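Local atomic coordinates of particle-associated glycoside hydrolase (Acinetobacter phage Fri1, PDB entry 6C72), a protein that serves as the trimeric tailspike of an Acinetobacter phage and probably degrades the host's capsular polysaccharide as a glycosidase during entry. Residues I302-P306 / V336-N340; L274-V280 / T309-V315; I222-G226 / I246-D250. All blocks are in the same frame, centred on the assembly; numbering follows the deposited sequence.

Interaction 1: I302-P306 / V336-N340; sequences IEPNP and VKEQN
K337 NZ gives hydrogen bonds to P304 O at 2.8 Å and to Q339 OE1 at 3.1 Å, and a third to a water that bridges it to E303 OE2. These grips lie in two loops on neighbouring coils of the parallel beta-helix, just past the ends of strands 300-302 and 333-336. CG of K337 stands anti to the backbone N (chi1 177°) and every later torsion is also near 180°, which runs the chain straight past P304, in the opposite sense to the proline side chain, until the ammonium reaches the proline carbonyl. On the way its CD passes E303 CG obliquely at 4.0 Å. The carboxylate of E303 and the ammonium stay apart, 4.9 Å from OE2 to NZ, and are linked by the water, which donates to OE2 and accepts from NZ.

The ring of P304 is sandwiched between K337 and Q339: its CD lies 3.4 Å from the backbone O of K337, while its CB lies 3.6 Å from Q339 NE2. The amide of Q339 is used at both ends: OE1 accepts from the lysine, NE2 donates to N305 O. N305 itself turns its side chain to D310, and P304 also packs on D310 and V312. At the strand end I302 and V336 meet through CD1 and CG2. The bond from Q339 NE2 to N305 O measures 3.0 Å; it lies within the glutamine amide plane, yet comes down on the acceptor from above its carbonyl plane.

Interaction 2: L274-V280 / T309-V315; sequences LVYCHDV and TDTVYNV. With ZN (zinc ion), chain H.
H278 lays its CB over the centre of the Y313 ring, 3.5 Å from the centroid in a CH-pi contact. The imidazole continues past that ring with its plane almost parallel (2°), so far offset that the two rings barely overlap, and Y313 OH ends over the imidazole face near its rim. Both side chains hold CG between the backbone N and the carbonyl carbon (chi1 67° and 52°), rising side by side from paired positions on adjacent parallel strands of the beta-helix.

D279 and N314 form the next pair, at a corner of the coil. D279 OD1 accepts from two donors: H278 ND1 at 2.7 Å, in the imidazole plane and on the anti lone pair, and N314 ND2 at 2.9 Å, from above the carboxylate plane. N314 OD1 is held by N347, while D279 OD2 bonds N352 of the second subunit.

On the other face C277, V312, V280 and V315 point inward, where L274 CD1 meets V315 CG2 tip to tip at 3.8 Å. Farther along, D310 CA sits over a face of the Y276 ring, whose hydroxyl bonds D250; D310 OD1 forms a salt bridge with R247 and OD2 is held by N305.

H278 NE2 binds a zinc ion at 2.0 Å, with four waters as its other ligands here. Because ND1 donates to a carboxylate while NE2 coordinates the metal, the rotation of the imidazole is fixed, and the negative charge of D279 would probably strengthen NE2 as a ligand.

Interaction 3: I222-G226 / I246-D250; sequences IKIIG and IRGKD
Strands 220-224 and 244-247 run parallel, with I224 paired to I246 at a CA-CA distance of 4.5 Å and R247 N donating to I224 O at 2.8 Å. They lie on successive rungs of the right-handed parallel beta-helix, and the chain leaves the sheet just beyond this bond. I224 and I246 lie side by side and point the same way into the core, where both pack on H257 and F259. Their CG1 branches sit anti to the carbonyl carbon (chi1 -61° and -50°) and their chains run on extended, which brings CD1 beside CD1 at 3.9 Å.

I225 uses its CG2 instead: this methyl lies 3.4 Å from R247 O and 3.8 Å from K249 CG, bridging the two residues that flank G248. R247 leads its guanidinium away toward D310. K249 runs out straight to E194, and its NZ also bonds backbone carbonyls of I163, L166 and T168 in the second subunit, so this edge of the coil is part of the trimer interface. Past the strand pairing a water takes over, receiving a hydrogen bond from K249 N at 2.8 Å and lying 2.9 Å from I225 O.

The three contacts follow one side of the beta-helix, with interaction 2 between the others: its centre is about 8 Å from that of interaction 1 and about 10 Å from that of interaction 3. Interaction 1 is joined to it at N305 and D310, and by a probable hydrogen bond from T311 OG1 to Q339 O (2.8 Å). Interaction 3 reaches across through D250 OD1, on which two hydroxyls converge in probable hydrogen bonds, Y276 OH at 2.7 Å and T309 OG1 at 2.5 Å, while I246 CD1 packs against L274 CD2 in the core. The zinc ion sits on H278 in interaction 2, with CA of G248 about 9 Å away. Interactions 2 and 3 also touch the second subunit.

Interaction 1: I302-P306 / V336-N340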
ATOM      1  N   ILE A 302       2.940 -18.070  11.762  1.00 27.79           N
ATOM      2  CA  ILE A 302       1.607 -17.539  12.034  1.00 27.87           C
ATOM      3  C   ILE A 302       0.711 -18.753  12.250  1.00 28.68           C
ATOM      4  O   ILE A 302       0.264 -19.378  11.288  1.00 28.63           O
ATOM      5  CB  ILE A 302       1.086 -16.662  10.899  1.00 27.34           C
ATOM      6  CG1 ILE A 302       1.982 -15.446  10.701  1.00 27.00           C
ATOM      7  CG2 ILE A 302      -0.342 -16.245  11.181  1.00 27.56           C
ATOM      8  CD1 ILE A 302       1.554 -14.569   9.544  1.00 27.00           C
ATOM      9  N   GLU A 303       0.466 -19.107  13.509  1.00 29.70           N
ATOM     10  CA  GLU A 303      -0.277 -20.328  13.819  1.00 30.70           C
ATOM     11  C   GLU A 303      -1.199 -20.138  15.015  1.00 31.35           C
ATOM     12  O   GLU A 303      -0.819 -20.395  16.164  1.00 32.26           O
ATOM     13  CB  GLU A 303       0.671 -21.501  14.057  1.00 31.68           C
ATOM     14  CG  GLU A 303      -0.045 -22.808  14.244  1.00 32.63           C
ATOM     15  CD  GLU A 303       0.885 -24.010  14.231  1.00 33.67           C
ATOM     16  OE1 GLU A 303       2.109 -23.852  14.455  1.00 34.04           O
ATOM     17  OE2 GLU A 303       0.391 -25.135  14.006  1.00 34.26           O
ATOM     18  N   PRO A 304      -2.445 -19.734  14.774  1.00 28.47           N
ATOM     19  CA  PRO A 304      -3.473 -19.836  15.823  1.00 29.01           C
ATOM     20  C   PRO A 304      -3.596 -21.269  16.324  1.00 29.87           C
ATOM     21  O   PRO A 304      -3.529 -22.227  15.546  1.00 30.04           O
ATOM     22  CB  PRO A 304      -4.753 -19.384  15.108  1.00 28.46           C
ATOM     23  CG  PRO A 304      -4.267 -18.478  14.016  1.00 27.61           C
ATOM     24  CD  PRO A 304      -2.939 -19.048  13.564  1.00 27.52           C
ATOM     25  N   ASN A 305      -3.776 -21.412  17.635  1.00 31.64           N
ATOM     26  CA  ASN A 305      -3.886 -22.742  18.206  1.00 32.45           C
ATOM     27  C   ASN A 305      -5.181 -23.407  17.746  1.00 32.54           C
ATOM     28  O   ASN A 305      -6.240 -22.768  17.749  1.00 32.15           O
ATOM     29  CB  ASN A 305      -3.844 -22.670  19.728  1.00 32.69           C
ATOM     30  CG  ASN A 305      -2.470 -22.314  20.257  1.00 32.68           C
ATOM     31  OD1 ASN A 305      -1.570 -23.157  20.298  1.00 33.26           O
ATOM     32  ND2 ASN A 305      -2.298 -21.064  20.668  1.00 31.95           N
ATOM     33  N   PRO A 306      -5.133 -24.683  17.355  1.00 33.20           N
ATOM     34  CA  PRO A 306      -6.363 -25.373  16.941  1.00 33.42           C
ATOM     35  C   PRO A 306      -7.375 -25.368  18.068  1.00 33.68           C
ATOM     36  O   PRO A 306      -7.016 -25.359  19.246  1.00 33.92           O
ATOM     37  CB  PRO A 306      -5.897 -26.801  16.631  1.00 34.25           C
ATOM     38  CG  PRO A 306      -4.415 -26.684  16.412  1.00 34.20           C
ATOM     39  CD  PRO A 306      -3.950 -25.558  17.288  1.00 33.81           C
ATOM     40  N   VAL A 336       1.722 -19.467   7.179  1.00 23.37           N
ATOM     41  CA  VAL A 336       0.536 -18.633   7.303  1.00 23.41           C
ATOM     42  C   VAL A 336      -0.654 -19.559   7.535  1.00 24.13           C
ATOM     43  O   VAL A 336      -0.971 -20.396   6.682  1.00 24.63           O
ATOM     44  CB  VAL A 336       0.321 -17.751   6.064  1.00 23.27           C
ATOM     45  CG1 VAL A 336      -1.009 -16.988   6.194  1.00 23.44           C
ATOM     46  CG2 VAL A 336       1.482 -16.801   5.892  1.00 22.69           C
ATOM     47  N   LYS A 337      -1.297 -19.428   8.687  1.00 28.95           N
ATOM     48  CA  LYS A 337      -2.472 -20.237   9.002  1.00 29.54           C
ATOM     49  C   LYS A 337      -3.657 -19.314   9.239  1.00 29.36           C
ATOM     50  O   LYS A 337      -3.735 -18.646  10.275  1.00 29.36           O
ATOM     51  CB  LYS A 337      -2.229 -21.125  10.219  1.00 30.28           C
ATOM     52  CG  LYS A 337      -3.457 -21.917  10.605  1.00 30.98           C
ATOM     53  CD  LYS A 337      -3.233 -22.720  11.867  1.00 31.90           C
ATOM     54  CE  LYS A 337      -4.496 -23.463  12.252  1.00 32.56           C
ATOM     55  NZ  LYS A 337      -4.389 -24.074  13.611  1.00 33.45           N
ATOM     56  N   GLU A 338      -4.579 -19.291   8.285  1.00 30.53           N
ATOM     57  CA  GLU A 338      -5.840 -18.596   8.476  1.00 30.52           C
ATOM     58  C   GLU A 338      -6.728 -19.442   9.376  1.00 31.14           C
ATOM     59  O   GLU A 338      -6.873 -20.648   9.154  1.00 31.63           O
ATOM     60  CB  GLU A 338      -6.513 -18.331   7.121  1.00 30.39           C
ATOM     61  CG  GLU A 338      -7.769 -17.456   7.184  1.00 30.36           C
ATOM     62  CD  GLU A 338      -8.988 -18.235   7.633  1.00 30.83           C
ATOM     63  OE1 GLU A 338      -9.092 -19.418   7.234  1.00 31.21           O
ATOM     64  OE2 GLU A 338      -9.808 -17.694   8.416  1.00 30.92           O
ATOM     65  N   GLN A 339      -7.300 -18.823  10.408  1.00 29.08           N
ATOM     66  CA  GLN A 339      -8.235 -19.527  11.285  1.00 29.72           C
ATOM     67  C   GLN A 339      -9.219 -18.534  11.875  1.00 29.68           C
ATOM     68  O   GLN A 339      -8.811 -17.644  12.630  1.00 29.58           O
ATOM     69  CB  GLN A 339      -7.505 -20.254  12.412  1.00 30.24           C
ATOM     70  CG  GLN A 339      -8.441 -20.834  13.482  1.00 30.93           C
ATOM     71  CD  GLN A 339      -7.672 -21.538  14.599  1.00 31.53           C
ATOM     72  OE1 GLN A 339      -6.955 -22.513  14.359  1.00 31.90           O
ATOM     73  NE2 GLN A 339      -7.816 -21.037  15.821  1.00 31.70           N
ATOM     74  N   ASN A 340     -10.505 -18.692  11.543  1.00 38.32           N
ATOM     75  CA  ASN A 340     -11.574 -17.912  12.164  1.00 38.39           C
ATOM     76  C   ASN A 340     -11.365 -16.406  11.994  1.00 37.95           C
ATOM     77  O   ASN A 340     -11.736 -15.616  12.868  1.00 38.05           O
ATOM     78  CB  ASN A 340     -11.733 -18.268  13.655  1.00 38.87           C
ATOM     79  CG  ASN A 340     -12.082 -19.755  13.887  1.00 39.51           C
ATOM     80  OD1 ASN A 340     -12.778 -20.382  13.086  1.00 39.71           O
ATOM     81  ND2 ASN A 340     -11.629 -20.300  15.000  1.00 39.93           N
TER
HETATM   82  O   HOH W   1      -2.095 -25.358  13.728  1.00 30.97           O

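Interaction 2: L274-V280 / T309-V315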
ATOM      1  N   LEU A 274       3.132 -15.416  15.628  1.00 29.49           N
ATOM      2  CA  LEU A 274       1.888 -14.678  15.778  1.00 29.05           C
ATOM      3  C   LEU A 274       0.789 -15.707  15.970  1.00 29.80           C
ATOM      4  O   LEU A 274       0.575 -16.554  15.095  1.00 30.19           O
ATOM      5  CB  LEU A 274       1.597 -13.800  14.558  1.00 28.51           C
ATOM      6  CG  LEU A 274       2.705 -12.856  14.079  1.00 28.06           C
ATOM      7  CD1 LEU A 274       2.143 -11.873  13.065  1.00 27.94           C
ATOM      8  CD2 LEU A 274       3.317 -12.118  15.249  1.00 27.82           C
ATOM      9  N   VAL A 275       0.080 -15.623  17.095  1.00 27.39           N
ATOM     10  CA  VAL A 275      -0.886 -16.635  17.489  1.00 28.04           C
ATOM     11  C   VAL A 275      -2.303 -16.077  17.580  1.00 27.86           C
ATOM     12  O   VAL A 275      -3.262 -16.739  17.165  1.00 28.02           O
ATOM     13  CB  VAL A 275      -0.468 -17.279  18.825  1.00 28.68           C
ATOM     14  CG1 VAL A 275      -1.472 -18.303  19.277  1.00 29.03           C
ATOM     15  CG2 VAL A 275       0.923 -17.889  18.689  1.00 28.99           C
ATOM     16  N   TYR A 276      -2.459 -14.848  18.077  1.00 28.69           N
ATOM     17  CA  TYR A 276      -3.789 -14.256  18.240  1.00 28.81           C
ATOM     18  C   TYR A 276      -3.587 -12.741  18.286  1.00 28.70           C
ATOM     19  O   TYR A 276      -3.236 -12.199  19.338  1.00 29.10           O
ATOM     20  CB  TYR A 276      -4.458 -14.786  19.499  1.00 29.41           C
ATOM     21  CG  TYR A 276      -5.916 -14.406  19.751  1.00 29.62           C
ATOM     22  CD1 TYR A 276      -6.632 -13.588  18.882  1.00 29.45           C
ATOM     23  CD2 TYR A 276      -6.564 -14.875  20.893  1.00 30.04           C
ATOM     24  CE1 TYR A 276      -7.947 -13.254  19.147  1.00 29.79           C
ATOM     25  CE2 TYR A 276      -7.872 -14.547  21.173  1.00 30.26           C
ATOM     26  CZ  TYR A 276      -8.566 -13.740  20.308  1.00 30.30           C
ATOM     27  OH  TYR A 276      -9.883 -13.432  20.605  1.00 31.00           O
ATOM     28  N   CYS A 277      -3.785 -12.076  17.145  1.00 28.38           N
ATOM     29  CA  CYS A 277      -3.507 -10.649  17.012  1.00 28.54           C
ATOM     30  C   CYS A 277      -3.917 -10.213  15.614  1.00 28.33           C
ATOM     31  O   CYS A 277      -4.126 -11.038  14.722  1.00 27.89           O
ATOM     32  CB  CYS A 277      -2.030 -10.326  17.255  1.00 28.24           C
ATOM     33  SG  CYS A 277      -0.867 -11.286  16.217  1.00 27.30           S
ATOM     34  N   HIS A 278      -4.023  -8.901  15.427  1.00 27.19           N
ATOM     35  CA  HIS A 278      -4.229  -8.382  14.084  1.00 27.59           C
ATOM     36  C   HIS A 278      -3.535  -7.033  13.945  1.00 27.46           C
ATOM     37  O   HIS A 278      -3.154  -6.400  14.933  1.00 27.23           O
ATOM     38  CB  HIS A 278      -5.729  -8.306  13.698  1.00 28.70           C
ATOM     39  CG  HIS A 278      -6.535  -7.307  14.476  1.00 29.32           C
ATOM     40  ND1 HIS A 278      -6.770  -6.026  14.025  1.00 29.93           N
ATOM     41  CD2 HIS A 278      -7.205  -7.417  15.648  1.00 29.59           C
ATOM     42  CE1 HIS A 278      -7.523  -5.381  14.896  1.00 30.54           C
ATOM     43  NE2 HIS A 278      -7.804  -6.204  15.888  1.00 30.33           N
ATOM     44  N   ASP A 279      -3.321  -6.643  12.686  1.00 27.69           N
ATOM     45  CA  ASP A 279      -2.695  -5.378  12.295  1.00 27.76           C
ATOM     46  C   ASP A 279      -1.296  -5.244  12.908  1.00 26.86           C
ATOM     47  O   ASP A 279      -1.025  -4.406  13.764  1.00 26.84           O
ATOM     48  CB  ASP A 279      -3.601  -4.197  12.646  1.00 28.66           C
ATOM     49  CG  ASP A 279      -4.753  -4.041  11.655  1.00 29.78           C
ATOM     50  OD1 ASP A 279      -5.833  -4.662  11.832  1.00 30.28           O
ATOM     51  OD2 ASP A 279      -4.560  -3.300  10.670  1.00 30.29           O
ATOM     52  N   VAL A 280      -0.402  -6.092  12.407  1.00 27.71           N
ATOM     53  CA  VAL A 280       0.987  -6.133  12.834  1.00 27.50           C
ATOM     54  C   VAL A 280       1.884  -5.826  11.644  1.00 27.53           C
ATOM     55  O   VAL A 280       1.663  -6.335  10.539  1.00 26.97           O
ATOM     56  CB  VAL A 280       1.333  -7.512  13.430  1.00 26.30           C
ATOM     57  CG1 VAL A 280       2.783  -7.533  13.953  1.00 26.12           C
ATOM     58  CG2 VAL A 280       0.323  -7.881  14.499  1.00 26.41           C
ATOM     59  N   THR A 309     -10.152 -19.728  20.086  1.00 29.89           N
ATOM     60  CA  THR A 309     -10.558 -18.492  19.439  1.00 29.24           C
ATOM     61  C   THR A 309      -9.386 -17.725  18.853  1.00 28.09           C
ATOM     62  O   THR A 309      -9.585 -16.586  18.417  1.00 27.54           O
ATOM     63  CB  THR A 309     -11.288 -17.589  20.427  1.00 29.39           C
ATOM     64  OG1 THR A 309     -10.441 -17.377  21.570  1.00 29.16           O
ATOM     65  CG2 THR A 309     -12.641 -18.198  20.832  1.00 30.60           C
ATOM     66  N   ASP A 310      -8.184 -18.302  18.859  1.00 29.40           N
ATOM     67  CA  ASP A 310      -7.035 -17.651  18.241  1.00 29.08           C
ATOM     68  C   ASP A 310      -7.320 -17.290  16.784  1.00 28.72           C
ATOM     69  O   ASP A 310      -7.881 -18.087  16.023  1.00 28.77           O
ATOM     70  CB  ASP A 310      -5.811 -18.560  18.286  1.00 29.47           C
ATOM     71  CG  ASP A 310      -5.229 -18.717  19.665  1.00 29.64           C
ATOM     72  OD1 ASP A 310      -5.628 -17.991  20.604  1.00 29.21           O
ATOM     73  OD2 ASP A 310      -4.365 -19.605  19.800  1.00 30.12           O
ATOM     74  N   THR A 311      -6.906 -16.090  16.392  1.00 31.27           N
ATOM     75  CA  THR A 311      -6.997 -15.698  15.000  1.00 30.84           C
ATOM     76  C   THR A 311      -5.921 -14.655  14.731  1.00 30.58           C
ATOM     77  O   THR A 311      -5.571 -13.873  15.622  1.00 30.66           O
ATOM     78  CB  THR A 311      -8.400 -15.165  14.648  1.00 30.75           C
ATOM     79  OG1 THR A 311      -8.469 -14.927  13.235  1.00 30.33           O
ATOM     80  CG2 THR A 311      -8.708 -13.871  15.384  1.00 30.80           C
ATOM     81  N   VAL A 312      -5.359 -14.689  13.518  1.00 24.27           N
ATOM     82  CA  VAL A 312      -4.333 -13.738  13.097  1.00 23.61           C
ATOM     83  C   VAL A 312      -4.674 -13.229  11.712  1.00 23.53           C
ATOM     84  O   VAL A 312      -4.953 -14.021  10.809  1.00 23.81           O
ATOM     85  CB  VAL A 312      -2.920 -14.344  13.093  1.00 23.32           C
ATOM     86  CG1 VAL A 312      -1.942 -13.310  12.555  1.00 22.77           C
ATOM     87  CG2 VAL A 312      -2.531 -14.745  14.499  1.00 23.47           C
ATOM     88  N   TYR A 313      -4.651 -11.912  11.542  1.00 23.25           N
ATOM     89  CA  TYR A 313      -4.946 -11.337  10.244  1.00 23.26           C
ATOM     90  C   TYR A 313      -4.375  -9.928  10.201  1.00 22.91           C
ATOM     91  O   TYR A 313      -4.046  -9.351  11.235  1.00 22.76           O
ATOM     92  CB  TYR A 313      -6.458 -11.354   9.948  1.00 23.82           C
ATOM     93  CG  TYR A 313      -7.336 -10.747  11.018  1.00 24.03           C
ATOM     94  CD1 TYR A 313      -7.695 -11.474  12.150  1.00 24.30           C
ATOM     95  CD2 TYR A 313      -7.817  -9.444  10.893  1.00 24.03           C
ATOM     96  CE1 TYR A 313      -8.492 -10.926  13.126  1.00 24.54           C
ATOM     97  CE2 TYR A 313      -8.622  -8.887  11.871  1.00 24.26           C
ATOM     98  CZ  TYR A 313      -8.954  -9.634  12.989  1.00 24.50           C
ATOM     99  OH  TYR A 313      -9.752  -9.086  13.978  1.00 24.78           O
ATOM    100  N   ASN A 314      -4.242  -9.389   8.984  1.00 22.88           N
ATOM    101  CA  ASN A 314      -3.709  -8.044   8.746  1.00 22.71           C
ATOM    102  C   ASN A 314      -2.261  -7.943   9.239  1.00 22.33           C
ATOM    103  O   ASN A 314      -1.946  -7.267  10.212  1.00 22.26           O
ATOM    104  CB  ASN A 314      -4.598  -6.971   9.409  1.00 22.91           C
ATOM    105  CG  ASN A 314      -6.084  -7.071   8.989  1.00 23.39           C
ATOM    106  OD1 ASN A 314      -6.421  -7.726   7.999  1.00 23.61           O
ATOM    107  ND2 ASN A 314      -6.962  -6.376   9.714  1.00 23.62           N
ATOM    108  N   VAL A 315      -1.373  -8.633   8.526  1.00 23.96           N
ATOM    109  CA  VAL A 315       0.047  -8.651   8.844  1.00 24.26           C
ATOM    110  C   VAL A 315       0.821  -8.210   7.615  1.00 24.48           C
ATOM    111  O   VAL A 315       0.581  -8.715   6.511  1.00 24.72           O
ATOM    112  CB  VAL A 315       0.517 -10.042   9.304  1.00 24.73           C
ATOM    113  CG1 VAL A 315       2.003 -10.010   9.670  1.00 25.12           C
ATOM    114  CG2 VAL A 315      -0.342 -10.529  10.483  1.00 24.52           C
TER
HETATM  115 ZN    ZN H 805      -8.883  -5.724  17.557  1.00 38.99          ZN
HETATM  116  O   HOH W   2     -11.519 -14.664  18.125  1.00 31.56           O
HETATM  117  O   HOH W   3      -8.685  -7.455  18.715  1.00 27.49           O
HETATM  118  O   HOH W   4     -10.910  -5.805  16.551  1.00 24.13           O
HETATM  119  O   HOH W   5     -10.471  -5.405  19.194  1.00 38.94           O
HETATM  120  O   HOH W   6      -8.442  -3.506  17.866  1.00 32.95           O

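Interaction 3: I222-G226 / I246-D250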
ATOM      1  N   ILE A 222       9.827 -11.589  24.096  1.00 32.93           N
ATOM      2  CA  ILE A 222       8.670 -10.713  24.233  1.00 33.10           C
ATOM      3  C   ILE A 222       7.429 -11.557  24.008  1.00 33.16           C
ATOM      4  O   ILE A 222       7.284 -12.185  22.952  1.00 33.08           O
ATOM      5  CB  ILE A 222       8.706  -9.536  23.245  1.00 33.35           C
ATOM      6  CG1 ILE A 222      10.051  -8.809  23.303  1.00 33.63           C
ATOM      7  CG2 ILE A 222       7.547  -8.570  23.530  1.00 34.04           C
ATOM      8  CD1 ILE A 222      10.238  -7.788  22.203  1.00 34.29           C
ATOM      9  N   LYS A 223       6.565 -11.610  25.016  1.00 30.28           N
ATOM     10  CA  LYS A 223       5.244 -12.218  24.921  1.00 30.71           C
ATOM     11  C   LYS A 223       4.217 -11.101  25.025  1.00 31.26           C
ATOM     12  O   LYS A 223       4.153 -10.409  26.047  1.00 31.63           O
ATOM     13  CB  LYS A 223       5.024 -13.266  26.020  1.00 31.03           C
ATOM     14  CG  LYS A 223       3.634 -13.854  26.021  1.00 31.72           C
ATOM     15  CD  LYS A 223       3.406 -14.950  27.072  1.00 32.05           C
ATOM     16  CE  LYS A 223       1.948 -15.429  26.962  1.00 32.70           C
ATOM     17  NZ  LYS A 223       1.501 -16.433  27.985  1.00 32.96           N
ATOM     18  N   ILE A 224       3.429 -10.914  23.971  1.00 25.28           N
ATOM     19  CA  ILE A 224       2.508  -9.787  23.872  1.00 25.44           C
ATOM     20  C   ILE A 224       1.078 -10.293  23.991  1.00 25.81           C
ATOM     21  O   ILE A 224       0.622 -11.092  23.164  1.00 25.67           O
ATOM     22  CB  ILE A 224       2.709  -9.009  22.567  1.00 25.01           C
ATOM     23  CG1 ILE A 224       4.132  -8.442  22.500  1.00 24.76           C
ATOM     24  CG2 ILE A 224       1.697  -7.890  22.474  1.00 25.44           C
ATOM     25  CD1 ILE A 224       4.432  -7.726  21.159  1.00 24.41           C
ATOM     26  N   ILE A 225       0.386  -9.843  25.033  1.00 28.12           N
ATOM     27  CA  ILE A 225      -1.063  -9.987  25.139  1.00 28.89           C
ATOM     28  C   ILE A 225      -1.768  -8.649  24.986  1.00 29.73           C
ATOM     29  O   ILE A 225      -2.932  -8.628  24.558  1.00 29.94           O
ATOM     30  CB  ILE A 225      -1.471 -10.644  26.477  1.00 28.70           C
ATOM     31  CG1 ILE A 225      -0.531 -11.791  26.838  1.00 27.94           C
ATOM     32  CG2 ILE A 225      -2.925 -11.144  26.456  1.00 28.99           C
ATOM     33  CD1 ILE A 225      -0.844 -12.378  28.204  1.00 28.27           C
ATOM     34  N   GLY A 226      -1.098  -7.538  25.294  1.00 30.14           N
ATOM     35  CA  GLY A 226      -1.694  -6.222  25.242  1.00 31.12           C
ATOM     36  C   GLY A 226      -1.736  -5.650  23.838  1.00 31.54           C
ATOM     37  O   GLY A 226      -1.637  -6.360  22.835  1.00 30.94           O
ATOM     38  N   ILE A 246       3.070 -13.429  20.169  1.00 24.44           N
ATOM     39  CA  ILE A 246       1.961 -12.494  20.301  1.00 24.64           C
ATOM     40  C   ILE A 246       0.663 -13.284  20.378  1.00 25.12           C
ATOM     41  O   ILE A 246       0.230 -13.891  19.386  1.00 25.19           O
ATOM     42  CB  ILE A 246       1.927 -11.496  19.148  1.00 24.40           C
ATOM     43  CG1 ILE A 246       3.325 -10.859  18.970  1.00 23.99           C
ATOM     44  CG2 ILE A 246       0.829 -10.481  19.398  1.00 24.78           C
ATOM     45  CD1 ILE A 246       3.369  -9.712  17.984  1.00 23.88           C
ATOM     46  N   ARG A 247       0.005 -13.228  21.531  1.00 27.87           N
ATOM     47  CA  ARG A 247      -1.262 -13.932  21.694  1.00 28.29           C
ATOM     48  C   ARG A 247      -2.138 -13.131  22.646  1.00 28.70           C
ATOM     49  O   ARG A 247      -1.878 -13.104  23.849  1.00 28.90           O
ATOM     50  CB  ARG A 247      -1.027 -15.346  22.217  1.00 28.49           C
ATOM     51  CG  ARG A 247      -2.283 -16.167  22.263  1.00 28.55           C
ATOM     52  CD  ARG A 247      -2.118 -17.504  22.931  1.00 28.78           C
ATOM     53  NE  ARG A 247      -3.324 -18.269  22.695  1.00 29.09           N
ATOM     54  CZ  ARG A 247      -3.706 -19.328  23.399  1.00 29.53           C
ATOM     55  NH1 ARG A 247      -2.962 -19.756  24.413  1.00 29.67           N
ATOM     56  NH2 ARG A 247      -4.844 -19.952  23.089  1.00 29.88           N
ATOM     57  N   GLY A 248      -3.181 -12.497  22.115  1.00 28.21           N
ATOM     58  CA  GLY A 248      -4.123 -11.777  22.946  1.00 28.73           C
ATOM     59  C   GLY A 248      -5.155 -12.708  23.569  1.00 28.78           C
ATOM     60  O   GLY A 248      -5.047 -13.935  23.531  1.00 28.58           O
ATOM     61  N   LYS A 249      -6.188 -12.092  24.145  1.00 28.97           N
ATOM     62  CA  LYS A 249      -7.282 -12.833  24.750  1.00 29.83           C
ATOM     63  C   LYS A 249      -8.614 -12.339  24.204  1.00 30.52           C
ATOM     64  O   LYS A 249      -8.715 -11.242  23.642  1.00 30.45           O
ATOM     65  CB  LYS A 249      -7.271 -12.711  26.281  1.00 30.31           C
ATOM     66  CG  LYS A 249      -6.036 -13.272  26.925  1.00 29.91           C
ATOM     67  CD  LYS A 249      -6.116 -13.175  28.447  1.00 30.60           C
ATOM     68  CE  LYS A 249      -4.828 -13.659  29.103  1.00 30.37           C
ATOM     69  NZ  LYS A 249      -4.931 -13.623  30.579  1.00 31.23           N
ATOM     70  N   ASP A 250      -9.638 -13.175  24.369  1.00 37.22           N
ATOM     71  CA  ASP A 250     -10.968 -12.803  23.916  1.00 37.39           C
ATOM     72  C   ASP A 250     -11.418 -11.519  24.599  1.00 37.99           C
ATOM     73  O   ASP A 250     -11.216 -11.329  25.799  1.00 38.24           O
ATOM     74  CB  ASP A 250     -11.971 -13.913  24.214  1.00 37.34           C
ATOM     75  CG  ASP A 250     -11.769 -15.142  23.346  1.00 36.95           C
ATOM     76  OD1 ASP A 250     -10.885 -15.100  22.460  1.00 36.65           O
ATOM     77  OD2 ASP A 250     -12.521 -16.135  23.529  1.00 37.00           O
TER
HETATM   78  O   HOH W   7      -5.766  -9.367  24.261  1.00 29.35           O